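Local atomic coordinates of magnesium and cobalt efflux protein CorC (Neisseria meningitidis serogroup B, PDB entry 3OI8), a protein that probably takes part in magnesium and cobalt ion transport, and whose CBS-domain pair, contained in this fragment, binds adenosine. Residues 117-120 with 121-125. Sequence-based numbering, arbitrary orientation.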
ATOM      1  N   GLU A 117      11.769   7.076  16.154  1.00 23.64           N
ATOM      2  CA  GLU A 117      10.775   6.136  16.671  1.00 30.39           C
ATOM      3  C   GLU A 117       9.530   6.848  17.196  1.00 31.70           C
ATOM      4  O   GLU A 117       8.449   6.252  17.284  1.00 28.55           O
ATOM      5  CB  GLU A 117      11.380   5.302  17.814  1.00 34.67           C
ATOM      6  CG  GLU A 117      12.612   4.481  17.456  1.00 35.15           C
ATOM      7  CD  GLU A 117      13.169   3.705  18.652  1.00 45.14           C
ATOM      8  OE1 GLU A 117      12.492   3.667  19.706  1.00 51.44           O
ATOM      9  OE2 GLU A 117      14.279   3.138  18.539  1.00 35.06           O
ATOM     10  N   GLY A 118       9.690   8.117  17.561  1.00 25.50           N
ATOM     11  CA  GLY A 118       8.618   8.862  18.215  1.00 25.79           C
ATOM     12  C   GLY A 118       7.653   9.513  17.234  1.00 33.49           C
ATOM     13  O   GLY A 118       6.646  10.081  17.622  1.00 29.94           O
ATOM     14  N   LYS A 119       7.960   9.430  15.947  1.00 30.11           N
ATOM     15  CA  LYS A 119       7.117  10.057  14.941  1.00 29.77           C
ATOM     16  C   LYS A 119       5.709   9.439  14.893  1.00 23.02           C
ATOM     17  O   LYS A 119       5.553   8.216  14.943  1.00 25.67           O
ATOM     18  CB  LYS A 119       7.798   9.974  13.575  1.00 25.72           C
ATOM     19  CG  LYS A 119       6.985  10.619  12.462  1.00 33.00           C
ATOM     20  CD  LYS A 119       7.577  10.274  11.121  1.00 25.44           C
ATOM     21  CE  LYS A 119       8.373  11.424  10.578  1.00 36.86           C
ATOM     22  NZ  LYS A 119       7.492  12.529  10.140  1.00 30.01           N
ATOM     23  N   SER A 120       4.682  10.280  14.800  1.00 27.59           N
ATOM     24  CA  SER A 120       3.309   9.772  14.757  1.00 26.40           C
ATOM     25  C   SER A 120       3.051   9.009  13.465  1.00 25.25           C
ATOM     26  O   SER A 120       3.525   9.406  12.404  1.00 18.99           O
ATOM     27  CB  SER A 120       2.296  10.917  14.895  1.00 34.31           C
ATOM     28  OG  SER A 120       2.106  11.583  13.658  1.00 37.88           O
ATOM     29  N   LEU A 121       2.303   7.914  13.559  1.00 27.46           N
ATOM     30  CA  LEU A 121       1.920   7.162  12.374  1.00 28.01           C
ATOM     31  C   LEU A 121       1.074   7.982  11.406  1.00 29.56           C
ATOM     32  O   LEU A 121       1.153   7.779  10.192  1.00 22.13           O
ATOM     33  CB  LEU A 121       1.199   5.867  12.740  1.00 26.97           C
ATOM     34  CG  LEU A 121       2.012   4.744  13.380  1.00 27.92           C
ATOM     35  CD1 LEU A 121       1.188   3.465  13.407  1.00 24.54           C
ATOM     36  CD2 LEU A 121       3.321   4.517  12.636  1.00 23.63           C
ATOM     37  N   THR A 122       0.261   8.904  11.931  1.00 24.46           N
ATOM     38  CA  THR A 122      -0.509   9.796  11.060  1.00 29.70           C
ATOM     39  C   THR A 122       0.408  10.671  10.206  1.00 26.07           C
ATOM     40  O   THR A 122       0.152  10.865   9.022  1.00 25.12           O
ATOM     41  CB  THR A 122      -1.473  10.710  11.851  1.00 38.31           C
ATOM     42  OG1 THR A 122      -0.747  11.377  12.890  1.00 35.91           O
ATOM     43  CG2 THR A 122      -2.607   9.900  12.462  1.00 35.59           C
ATOM     44  N   ALA A 123       1.478  11.201  10.799  1.00 22.96           N
ATOM     45  CA  ALA A 123       2.456  11.972  10.011  1.00 23.24           C
ATOM     46  C   ALA A 123       3.188  11.075   9.020  1.00 28.15           C
ATOM     47  O   ALA A 123       3.434  11.457   7.874  1.00 32.72           O
ATOM     48  CB  ALA A 123       3.475  12.662  10.925  1.00 26.32           C
ATOM     49  N   LEU A 124       3.575   9.890   9.476  1.00 26.22           N
ATOM     50  CA  LEU A 124       4.267   8.963   8.588  1.00 26.32           C
ATOM     51  C   LEU A 124       3.368   8.622   7.409  1.00 24.89           C
ATOM     52  O   LEU A 124       3.811   8.623   6.255  1.00 20.74           O
ATOM     53  CB  LEU A 124       4.681   7.694   9.329  1.00 25.98           C
ATOM     54  CG  LEU A 124       5.551   6.716   8.531  1.00 28.43           C
ATOM     55  CD1 LEU A 124       6.828   7.377   8.012  1.00 21.73           C
ATOM     56  CD2 LEU A 124       5.891   5.531   9.402  1.00 33.86           C
ATOM     57  N   LEU A 125       2.098   8.341   7.695  1.00 25.65           N
ATOM     58  CA  LEU A 125       1.185   7.935   6.630  1.00 23.89           C
ATOM     59  C   LEU A 125       1.054   9.043   5.599  1.00 31.75           C
ATOM     60  O   LEU A 125       1.039   8.779   4.396  1.00 35.50           O
ATOM     61  CB  LEU A 125      -0.181   7.543   7.191  1.00 25.03           C
ATOM     62  CG  LEU A 125      -1.263   7.321   6.131  1.00 28.69           C
ATOM     63  CD1 LEU A 125      -0.808   6.282   5.101  1.00 26.41           C
ATOM     64  CD2 LEU A 125      -2.545   6.884   6.800  1.00 35.78           C
TER
HETATM   65  O   HOH W   1       0.353  13.742  12.944  1.00 40.25           O
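S120 OG is gripped from two directions at the start of helix 121-130: it accepts the backbone N-H of A123, with OG and N 3.0 Å apart and an N-H...O angle of 157°, and it donates to a water whose oxygen lies 2.9 Å from OG. The same water accepts from T122 OG1 at 2.6 Å, bridging the two hydroxyls. These lie only 3.0 Å apart, OG to OG1, each placed by a first torsion near +60° (81° for S120, 52° for T122) that sets the oxygen between its own backbone N and carbonyl carbon. For S120 this rotation turns OG back over the first turn, where A123 CB also approaches it at 3.2 Å.

The arrangement is a classical serine N-cap. The carbonyl of the same residue begins the helical bonding, S120 O accepting from L124 N at 3.0 Å with the donor in the carbonyl plane. K119, one residue earlier, has its side chain bent at its outer torsions and runs alongside the turn, its NZ 4.1 Å from A123 CB and paired in a salt bridge with E127 farther along the helix. L121 packs against F35 and I154, and T122 also touches T25 of the second subunit, so the capped end joins the CBS domain to helix 23-35 and to the dimer partner.

Chemically, the cap satisfies an N-H that has no preceding helical carbonyl to serve it, while the positive end of the helix dipole would be expected to strengthen the hold on the serine oxygen.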